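Local coordinates for protein GCN5-related N-acetyltransferase (Kribbella flavida, PDB 4IUS) that probably transfers an acyl group, most likely acetyl from acetyl-CoA, to an amine, as a GNAT-family acyltransferase, at residues Thr65-Phe70 with His96-Val101; Gln16-Ser21 with Arg44-Glu49; Ala79-Glu84 with Gly88-Leu93. The protein carries 1 engineered substitution. All coordinates share one frame; numbering follows the deposited sequence. Where two conformers were deposited one is given.

Interaction 1. Residues Thr65-Phe70 with His96-Val101; sequences TIRKAF and HGMTIV
Arg67 reaches across from its helix and holds one backbone oxygen with both terminal nitrogens of its guanidinium. Arg67 NH1 lies 3.0 Å from His96 O and Arg67 NH2 lies 3.0 Å from the same His96 O, so the grip is end-on and forked, two N-H groups converging on a single acceptor. That geometry bends both bonds, with N-H...O angles of 146° and 145°. The two donors nevertheless use the oxygen differently: NH1 meets it almost exactly along the C=O direction, while NH2 comes in from one flank, somewhat tilted from the carbonyl plane. The oxygen itself sits at the edge of the guanidinium, close to its plane. Past that edge, Arg67 NH2 runs on to Gly97 C at 3.8 Å and to Met98 CG, also at 3.8 Å, an oblique approach to the selenomethionine side chain.

The arginine gets there by a straight chain: CG stands beside the backbone N (chi1 -75°) and the chain is extended as far as NE, which reaches the guanidinium across to the 96-98 turn. Glu64, one turn earlier on helix 59-71, makes a salt bridge with NH1, and Asp252 makes another with NH2. On the other segment, His96 is the first residue out of helix 89-95, and Gly97, with positive phi, is the C-prime residue of the Schellman motif that ends it; Met98 N bonds back to Leu93 O.

Since a helix C-terminus gathers partial negative charge on its carbonyls, a cationic group placed at His96 O would be favoured electrostatically, and the carboxylates of Glu64 and Asp252 probably balance the charge of Arg67 and limit the rotation of its flat group.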
loop_
_atom_site.group_PDB
_atom_site.type_symbol
_atom_site.label_atom_id
_atom_site.label_comp_id
_atom_site.label_asym_id
_atom_site.label_seq_id
_atom_site.Cartn_x
_atom_site.Cartn_y
_atom_site.Cartn_z
ATOM N N THR A 65 3.659 11.255 -22.515
ATOM C CA THR A 65 3.032 10.070 -23.055
ATOM C C THR A 65 1.979 9.508 -22.075
ATOM O O THR A 65 0.854 9.160 -22.437
ATOM C CB THR A 65 4.087 9.006 -23.389
ATOM O OG1 THR A 65 4.963 9.530 -24.393
ATOM C CG2 THR A 65 3.469 7.701 -23.877
ATOM N N ILE A 66 2.365 9.408 -20.813
ATOM C CA ILE A 66 1.470 8.922 -19.797
ATOM C C ILE A 66 0.338 9.890 -19.527
ATOM O O ILE A 66 -0.834 9.497 -19.411
ATOM C CB ILE A 66 2.253 8.520 -18.529
ATOM C CG1 ILE A 66 3.164 7.314 -18.881
ATOM C CG2 ILE A 66 1.288 8.266 -17.366
ATOM C CD1 ILE A 66 4.252 7.044 -17.901
ATOM N N ARG A 67 0.645 11.176 -19.465
ATOM C CA ARG A 67 -0.401 12.203 -19.284
ATOM C C ARG A 67 -1.430 12.094 -20.404
ATOM O O ARG A 67 -2.632 12.248 -20.135
ATOM C CB ARG A 67 0.171 13.605 -19.236
ATOM C CG ARG A 67 0.855 13.929 -17.937
ATOM C CD ARG A 67 1.588 15.261 -17.997
ATOM N NE ARG A 67 2.059 15.651 -16.684
ATOM C CZ ARG A 67 3.106 16.413 -16.421
ATOM N NH1 ARG A 67 3.901 16.848 -17.399
ATOM N NH2 ARG A 67 3.408 16.674 -15.164
ATOM N N LYS A 68 -0.987 11.888 -21.646
ATOM C CA LYS A 68 -1.909 11.756 -22.781
ATOM C C LYS A 68 -2.870 10.593 -22.569
ATOM O O LYS A 68 -4.070 10.666 -22.846
ATOM C CB LYS A 68 -1.106 11.553 -24.095
ATOM C CG LYS A 68 -1.942 11.493 -25.387
ATOM C CD LYS A 68 -1.104 11.710 -26.655
ATOM C CE LYS A 68 -0.163 10.546 -27.020
ATOM N NZ LYS A 68 0.609 10.824 -28.283
ATOM N N ALA A 69 -2.329 9.471 -22.133
ATOM C CA ALA A 69 -3.114 8.268 -21.909
ATOM C C ALA A 69 -4.140 8.474 -20.803
ATOM O O ALA A 69 -5.284 8.042 -20.923
ATOM C CB ALA A 69 -2.216 7.093 -21.606
ATOM N N PHE A 70 -3.765 9.176 -19.729
ATOM C CA PHE A 70 -4.680 9.464 -18.653
ATOM C C PHE A 70 -5.743 10.446 -19.134
ATOM O O PHE A 70 -6.925 10.303 -18.808
ATOM C CB PHE A 70 -3.921 10.019 -17.438
ATOM C CG PHE A 70 -3.394 8.963 -16.509
ATOM C CD1 PHE A 70 -2.504 7.979 -16.955
ATOM C CD2 PHE A 70 -3.856 8.885 -15.232
ATOM C CE1 PHE A 70 -2.064 6.964 -16.114
ATOM C CE2 PHE A 70 -3.436 7.866 -14.380
ATOM C CZ PHE A 70 -2.535 6.892 -14.822
ATOM N N HIS A 96 9.357 18.525 -14.267
ATOM C CA HIS A 96 8.437 18.460 -15.397
ATOM C C HIS A 96 6.974 18.481 -14.983
ATOM O O HIS A 96 6.086 18.018 -15.687
ATOM C CB HIS A 96 8.827 17.305 -16.311
ATOM C CG HIS A 96 10.211 17.506 -16.862
ATOM N ND1 HIS A 96 10.490 18.498 -17.747
ATOM C CD2 HIS A 96 11.425 16.902 -16.541
ATOM C CE1 HIS A 96 11.819 18.542 -17.946
ATOM N NE2 HIS A 96 12.394 17.554 -17.228
ATOM N N GLY A 97 6.702 19.124 -13.850
ATOM C CA GLY A 97 5.360 19.605 -13.493
ATOM C C GLY A 97 4.631 18.910 -12.363
ATOM O O GLY A 97 3.577 19.375 -11.978
HETATM N N MSE A 98 5.141 17.817 -11.852
HETATM C CA MSE A 98 4.541 17.171 -10.723
HETATM C C MSE A 98 4.898 17.870 -9.419
HETATM O O MSE A 98 5.869 18.641 -9.355
HETATM C CB MSE A 98 4.888 15.693 -10.681
HETATM C CG MSE A 98 4.511 14.964 -11.946
HETATM SE SE MSE A 98 4.352 13.024 -11.737
HETATM C CE MSE A 98 2.561 12.907 -11.046
ATOM N N THR A 99 4.156 17.543 -8.355
ATOM C CA THR A 99 4.399 18.079 -7.017
ATOM C C THR A 99 4.520 16.903 -6.045
ATOM O O THR A 99 3.657 16.027 -6.026
ATOM C CB THR A 99 3.221 18.962 -6.557
ATOM O OG1 THR A 99 3.105 20.053 -7.469
ATOM C CG2 THR A 99 3.439 19.499 -5.135
ATOM N N ILE A 100 5.558 16.891 -5.221
ATOM C CA ILE A 100 5.661 15.915 -4.146
ATOM C C ILE A 100 4.756 16.382 -3.009
ATOM O O ILE A 100 4.966 17.448 -2.430
ATOM C CB ILE A 100 7.126 15.724 -3.674
ATOM C CG1 ILE A 100 7.990 15.125 -4.782
ATOM C CG2 ILE A 100 7.155 14.861 -2.414
ATOM C CD1 ILE A 100 9.484 15.191 -4.533
ATOM N N VAL A 101 3.756 15.568 -2.710
ATOM C CA VAL A 101 2.837 15.826 -1.619
ATOM C C VAL A 101 3.317 15.245 -0.292
ATOM O O VAL A 101 3.059 15.805 0.755
ATOM C CB VAL A 101 1.448 15.295 -2.035
ATOM C CG1 VAL A 101 0.463 15.306 -0.887
ATOM C CG2 VAL A 101 0.919 16.168 -3.174
#

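Interaction 2. Residues Gln16-Ser21 with Arg44-Glu49; sequences QGLVRS and RAVAAE. With SO4 (sulfate ion), chain C; SO4 (sulfate ion), chain D.
Gln16 NE2 is the nitrogen that several oxygens crowd. One of its N-H groups points to O2 of the chain D sulfate, 2.9 Å from NE2; the other is shared between O3 and O1 of the chain C sulfate, in longer, bent contacts, the one from NE2 to O1 reaching 3.3 Å. The chain C ion is also held by Arg20, one turn along, whose NE lies 2.6 Å from its O2 and whose NH2 lies 2.9 Å from its O1. Both arginine bonds are nearly straight, and the sulfur sits in the guanidinium plane, so the ion is met along the NE-NH2 edge. Gln16 reaches it with an extended chain, CG lying anti to the backbone N (chi1 -175°). Both sulfates probably come from the crystallisation liquor; Asp183 N adds a further bond to sulfate.

Leu18, between these two residues, carries the contact with the strand. Its two methyls part: CD1 rests on Val46 CG1 at 4.1 Å, and CD2 lies 4.0 Å from Arg44 NH1, with the leucine and arginine side chains crossing at about a right angle. Arg44 brings its guanidinium round through a bend at chi3 (63°). The polar end is spoken for elsewhere, by the carbonyl of Thr147 and a salt bridge to Asp148, which leaves the leucine methyl as an apolar neighbour of the charged group. Leu33 of strand 30-35 also touches both Leu18 and Val46.

The exposed Gln16 and, just past the helix, Arg20 hold sulfate beside the loop of Ala180 to Ala182, with Arg20 NH2 also bonded to Ile181 O. Leu18 faces inward, where helix 6-19 packs on the three-stranded antiparallel sheet 22-27, 30-35, 44-47.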
loop_
_atom_site.group_PDB
_atom_site.type_symbol
_atom_site.label_atom_id
_atom_site.label_comp_id
_atom_site.label_asym_id
_atom_site.label_seq_id
_atom_site.Cartn_x
_atom_site.Cartn_y
_atom_site.Cartn_z
ATOM N N GLN A 16 4.396 -5.588 -9.917
ATOM C CA GLN A 16 3.895 -6.911 -10.259
ATOM C C GLN A 16 2.441 -7.071 -9.798
ATOM O O GLN A 16 1.587 -7.606 -10.534
ATOM C CB GLN A 16 4.797 -7.984 -9.630
ATOM C CG GLN A 16 4.454 -9.414 -9.993
ATOM C CD GLN A 16 5.350 -10.424 -9.309
ATOM O OE1 GLN A 16 6.446 -10.104 -8.833
ATOM N NE2 GLN A 16 4.886 -11.653 -9.250
ATOM N N GLY A 17 2.123 -6.573 -8.594
ATOM C CA GLY A 17 0.737 -6.637 -8.093
ATOM C C GLY A 17 -0.210 -5.745 -8.878
ATOM O O GLY A 17 -1.324 -6.163 -9.259
ATOM N N LEU A 18 0.236 -4.540 -9.163
ATOM C CA LEU A 18 -0.630 -3.551 -9.790
ATOM C C LEU A 18 -1.030 -3.948 -11.202
ATOM O O LEU A 18 -2.150 -3.677 -11.642
ATOM C CB LEU A 18 0.024 -2.180 -9.832
ATOM C CG LEU A 18 0.128 -1.450 -8.485
ATOM C CD1 LEU A 18 1.100 -0.275 -8.581
ATOM C CD2 LEU A 18 -1.230 -0.964 -7.961
ATOM N N VAL A 19 -0.096 -4.546 -11.950
ATOM C CA VAL A 19 -0.352 -4.861 -13.349
ATOM C C VAL A 19 -1.342 -6.000 -13.537
ATOM O O VAL A 19 -1.864 -6.167 -14.620
ATOM C CB VAL A 19 0.922 -5.177 -14.156
ATOM C CG1 VAL A 19 1.897 -4.008 -14.183
ATOM C CG2 VAL A 19 1.604 -6.444 -13.702
ATOM N N ARG A 20 -1.628 -6.775 -12.488
ATOM C CA ARG A 20 -2.601 -7.853 -12.622
ATOM C C ARG A 20 -3.987 -7.330 -12.988
ATOM O O ARG A 20 -4.773 -8.108 -13.533
ATOM C CB ARG A 20 -2.692 -8.691 -11.359
ATOM C CG ARG A 20 -1.396 -9.387 -10.985
ATOM C CD ARG A 20 -1.539 -10.072 -9.644
ATOM N NE ARG A 20 -0.350 -10.849 -9.286
ATOM C CZ ARG A 20 0.214 -10.902 -8.068
ATOM N NH1 ARG A 20 -0.257 -10.203 -7.054
ATOM N NH2 ARG A 20 1.257 -11.679 -7.869
ATOM N N SER A 21 -4.304 -6.078 -12.657
ATOM C CA SER A 21 -5.626 -5.531 -12.924
ATOM C C SER A 21 -5.644 -4.173 -13.641
ATOM O O SER A 21 -6.656 -3.484 -13.681
ATOM C CB SER A 21 -6.424 -5.424 -11.621
ATOM O OG SER A 21 -5.801 -4.536 -10.750
ATOM N N ARG A 44 -2.401 5.173 -11.656
ATOM C CA ARG A 44 -1.237 5.956 -11.253
ATOM C C ARG A 44 -0.069 5.521 -12.101
ATOM O O ARG A 44 -0.122 4.493 -12.800
ATOM C CB ARG A 44 -0.899 5.744 -9.770
ATOM C CG ARG A 44 -0.397 4.370 -9.451
ATOM C CD ARG A 44 0.016 4.190 -8.001
ATOM N NE ARG A 44 -1.156 4.372 -7.151
ATOM C CZ ARG A 44 -1.575 3.524 -6.214
ATOM N NH1 ARG A 44 -0.851 2.462 -5.881
ATOM N NH2 ARG A 44 -2.687 3.819 -5.525
ATOM N N ALA A 45 0.999 6.311 -12.039
ATOM C CA ALA A 45 2.283 5.916 -12.610
ATOM C C ALA A 45 3.237 5.436 -11.515
ATOM O O ALA A 45 3.190 5.957 -10.386
ATOM C CB ALA A 45 2.905 7.029 -13.408
ATOM N N VAL A 46 4.110 4.504 -11.881
ATOM C CA VAL A 46 5.197 4.057 -11.021
ATOM C C VAL A 46 6.460 3.906 -11.887
ATOM O O VAL A 46 6.407 4.102 -13.117
ATOM C CB VAL A 46 4.847 2.743 -10.254
ATOM C CG1 VAL A 46 3.555 2.906 -9.421
ATOM C CG2 VAL A 46 4.769 1.565 -11.218
ATOM N N ALA A 47 7.592 3.601 -11.247
ATOM C CA ALA A 47 8.806 3.349 -12.010
ATOM C C ALA A 47 8.680 2.057 -12.812
ATOM O O ALA A 47 8.254 1.042 -12.292
ATOM C CB ALA A 47 10.007 3.213 -11.103
ATOM N N ALA A 48 9.044 2.115 -14.079
ATOM C CA ALA A 48 8.996 0.939 -14.932
ATOM C C ALA A 48 10.014 -0.110 -14.571
ATOM O O ALA A 48 9.752 -1.289 -14.800
ATOM C CB ALA A 48 9.193 1.378 -16.393
ATOM N N GLU A 49 11.180 0.334 -14.091
ATOM C CA GLU A 49 12.346 -0.524 -13.865
ATOM C C GLU A 49 13.013 -0.146 -12.526
ATOM O O GLU A 49 14.075 0.471 -12.499
ATOM C CB GLU A 49 13.358 -0.386 -15.011
ATOM C CG GLU A 49 12.816 -0.785 -16.388
ATOM C CD GLU A 49 13.803 -0.485 -17.497
ATOM O OE1 GLU A 49 15.007 -0.348 -17.199
ATOM O OE2 GLU A 49 13.348 -0.331 -18.642
HETATM S S SO4 C . 1.980 -12.981 -11.323
HETATM O O1 SO4 C . 2.276 -13.466 -9.958
HETATM O O2 SO4 C . 0.742 -12.170 -11.306
HETATM O O3 SO4 C . 3.045 -12.055 -11.769
HETATM O O4 SO4 C . 1.803 -14.114 -12.246
HETATM S S SO4 D . 6.535 -14.885 -7.886
HETATM O O1 SO4 D . 7.319 -15.317 -6.710
HETATM O O2 SO4 D . 5.541 -13.838 -7.538
HETATM O O3 SO4 D . 7.413 -14.349 -8.942
HETATM O O4 SO4 D . 5.875 -16.081 -8.418
#

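Interaction 3. Residues Ala79-Glu84 with Gly88-Leu93; sequences AELVEE and GLAYVL
Leu81 and Leu89 meet with their side chains at about a right angle, Leu81 CD1 lying 4.0 Å from Leu89 CG. The strand residue does most of the touching with that one methyl. It is set over the first turn of the helix, 3.6 Å from Ala90 N and 3.9 Å from Ala90 CB, and the same methyl also meets Leu93 CD1 at 3.8 Å. Leu81 CG stands beside its own backbone N (chi1 -56°), which carries CD1 out from the strand between three helix residues. Ala79, two places earlier, adds only a light touch of its CB on Leu93 CD1. The axes of 79-82 and 89-93 approach to 9.8 Å and run close to antiparallel, at 152°. Val59 of helix 59-71 also touches Leu89 and Leu93.

Beyond Leu81 the contact turns polar. Glu83 bends at chi2 (64°) and brings its carboxylate back to the helix start, where OE2 accepts from Gly88 N at 3.0 Å. The bond is nearly straight, and it uses the syn side of OE2 with the donor raised somewhat from the carboxylate plane. The other oxygen, OE1, accepts hydrogen bonds from two waters: one passes the link on to Ala90 N, the second to Tyr91 N.

Gly88 holds the N-cap position, and a single carboxylate serves three N-H groups at this end of the helix, Gly88 N directly and Ala90 N and Tyr91 N through water. Its negative charge lies where the helix dipole is positive, an arrangement that probably favours the ionised form of Glu83 and steadies the first turn, while the apolar contact of Leu81 borders this water-bridged polar one.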
loop_
_atom_site.group_PDB
_atom_site.type_symbol
_atom_site.label_atom_id
_atom_site.label_comp_id
_atom_site.label_asym_id
_atom_site.label_seq_id
_atom_site.Cartn_x
_atom_site.Cartn_y
_atom_site.Cartn_z
ATOM N N ALA A 79 1.664 9.734 -9.106
ATOM C CA ALA A 79 2.737 8.790 -9.223
ATOM C C ALA A 79 3.209 8.373 -7.832
ATOM O O ALA A 79 3.175 9.203 -6.891
ATOM C CB ALA A 79 3.915 9.386 -9.999
ATOM N N GLU A 80 3.632 7.141 -7.703
ATOM C CA GLU A 80 4.199 6.639 -6.449
ATOM C C GLU A 80 5.532 5.984 -6.770
ATOM O O GLU A 80 5.583 5.088 -7.602
ATOM C CB GLU A 80 3.285 5.636 -5.763
ATOM C CG GLU A 80 1.983 6.201 -5.211
ATOM C CD GLU A 80 1.288 5.206 -4.248
ATOM O OE1 GLU A 80 1.808 4.074 -4.032
ATOM O OE2 GLU A 80 0.243 5.581 -3.695
ATOM N N LEU A 81 6.580 6.438 -6.108
ATOM C CA LEU A 81 7.924 5.935 -6.262
ATOM C C LEU A 81 8.463 5.469 -4.922
ATOM O O LEU A 81 7.951 5.813 -3.860
ATOM C CB LEU A 81 8.857 6.986 -6.853
ATOM C CG LEU A 81 8.439 7.594 -8.195
ATOM C CD1 LEU A 81 9.394 8.716 -8.583
ATOM C CD2 LEU A 81 8.372 6.519 -9.252
ATOM N N VAL A 82 9.541 4.717 -4.971
ATOM C CA VAL A 82 10.346 4.399 -3.794
ATOM C C VAL A 82 11.701 5.040 -4.067
ATOM O O VAL A 82 12.373 4.665 -5.027
ATOM C CB VAL A 82 10.443 2.874 -3.547
ATOM C CG1 VAL A 82 11.305 2.642 -2.289
ATOM C CG2 VAL A 82 9.062 2.252 -3.400
ATOM N N GLU A 83 12.083 6.032 -3.280
ATOM C CA GLU A 83 13.260 6.831 -3.619
ATOM C C GLU A 83 14.505 5.982 -3.820
ATOM O O GLU A 83 15.272 6.210 -4.735
ATOM C CB GLU A 83 13.489 7.902 -2.542
ATOM C CG GLU A 83 14.742 8.734 -2.736
ATOM C CD GLU A 83 14.740 9.595 -4.005
ATOM O OE1 GLU A 83 13.655 10.025 -4.465
ATOM O OE2 GLU A 83 15.862 9.823 -4.549
ATOM N N GLU A 84 14.737 5.023 -2.923
ATOM C CA GLU A 84 15.955 4.238 -2.966
ATOM C C GLU A 84 15.986 3.253 -4.117
ATOM O O GLU A 84 17.017 2.785 -4.517
ATOM C CB GLU A 84 16.189 3.531 -1.631
ATOM C CG GLU A 84 16.340 4.457 -0.420
ATOM C CD GLU A 84 15.028 4.870 0.262
ATOM O OE1 GLU A 84 13.934 4.546 -0.263
ATOM O OE2 GLU A 84 15.104 5.594 1.313
ATOM N N GLY A 88 16.615 9.929 -7.418
ATOM C CA GLY A 88 16.523 11.141 -8.222
ATOM C C GLY A 88 15.362 11.218 -9.174
ATOM O O GLY A 88 15.139 12.288 -9.761
ATOM N N LEU A 89 14.616 10.140 -9.362
ATOM C CA LEU A 89 13.544 10.149 -10.344
ATOM C C LEU A 89 12.448 11.144 -9.944
ATOM O O LEU A 89 11.948 11.889 -10.781
ATOM C CB LEU A 89 13.027 8.738 -10.606
ATOM C CG LEU A 89 11.909 8.588 -11.648
ATOM C CD1 LEU A 89 12.290 9.166 -13.014
ATOM C CD2 LEU A 89 11.541 7.117 -11.791
ATOM N N ALA A 90 12.068 11.134 -8.672
ATOM C CA ALA A 90 11.037 12.042 -8.215
ATOM C C ALA A 90 11.363 13.495 -8.532
ATOM O O ALA A 90 10.498 14.250 -8.966
ATOM C CB ALA A 90 10.773 11.873 -6.717
ATOM N N TYR A 91 12.607 13.875 -8.356
ATOM C CA TYR A 91 12.983 15.259 -8.603
ATOM C C TYR A 91 12.881 15.603 -10.089
ATOM O O TYR A 91 12.511 16.723 -10.429
ATOM C CB TYR A 91 14.394 15.563 -8.122
ATOM C CG TYR A 91 14.522 15.769 -6.632
ATOM C CD1 TYR A 91 13.645 16.602 -5.930
ATOM C CD2 TYR A 91 15.638 15.312 -5.989
ATOM C CE1 TYR A 91 13.845 16.854 -4.575
ATOM C CE2 TYR A 91 15.831 15.526 -4.639
ATOM C CZ TYR A 91 14.933 16.303 -3.941
ATOM O OH TYR A 91 15.139 16.515 -2.612
ATOM N N VAL A 92 13.158 14.652 -10.977
ATOM C CA VAL A 92 12.999 14.913 -12.414
ATOM C C VAL A 92 11.493 15.075 -12.743
ATOM O O VAL A 92 11.098 15.925 -13.519
ATOM C CB VAL A 92 13.702 13.876 -13.270
ATOM C CG1 VAL A 92 13.578 14.278 -14.747
ATOM C CG2 VAL A 92 15.191 13.752 -12.879
ATOM N N LEU A 93 10.620 14.272 -12.104
ATOM C CA LEU A 93 9.181 14.434 -12.287
ATOM C C LEU A 93 8.696 15.794 -11.819
ATOM O O LEU A 93 7.824 16.411 -12.440
ATOM C CB LEU A 93 8.403 13.334 -11.570
ATOM C CG LEU A 93 8.577 11.935 -12.102
ATOM C CD1 LEU A 93 7.833 10.942 -11.235
ATOM C CD2 LEU A 93 8.046 11.888 -13.535
HETATM O O HOH W 1 12.800 9.008 -6.846
HETATM O O HOH W 2 14.229 12.273 -6.244
#

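The three contacts sit on the same N-terminal side of the molecule and share neighbours. Interactions 1 and 3 have centres about 12 Å apart, and helix 89-95 serves both: its start takes the carboxylate in interaction 3 and its end meets the arginine of interaction 1. Met98 CE also packs 3.8 Å from Ala79 N. Interaction 2 joins interaction 3 edge to edge, where Glu80 N lies 3.0 Å from Ala45 O, a probable hydrogen bond between strands 78-82 and 44-47. Its link to interaction 1, about 15 Å away between centres, is Phe70 CZ packed 3.6 Å from Arg44 N. Of the three contacts, only interaction 2 has the sulfates beside it, at 16-21.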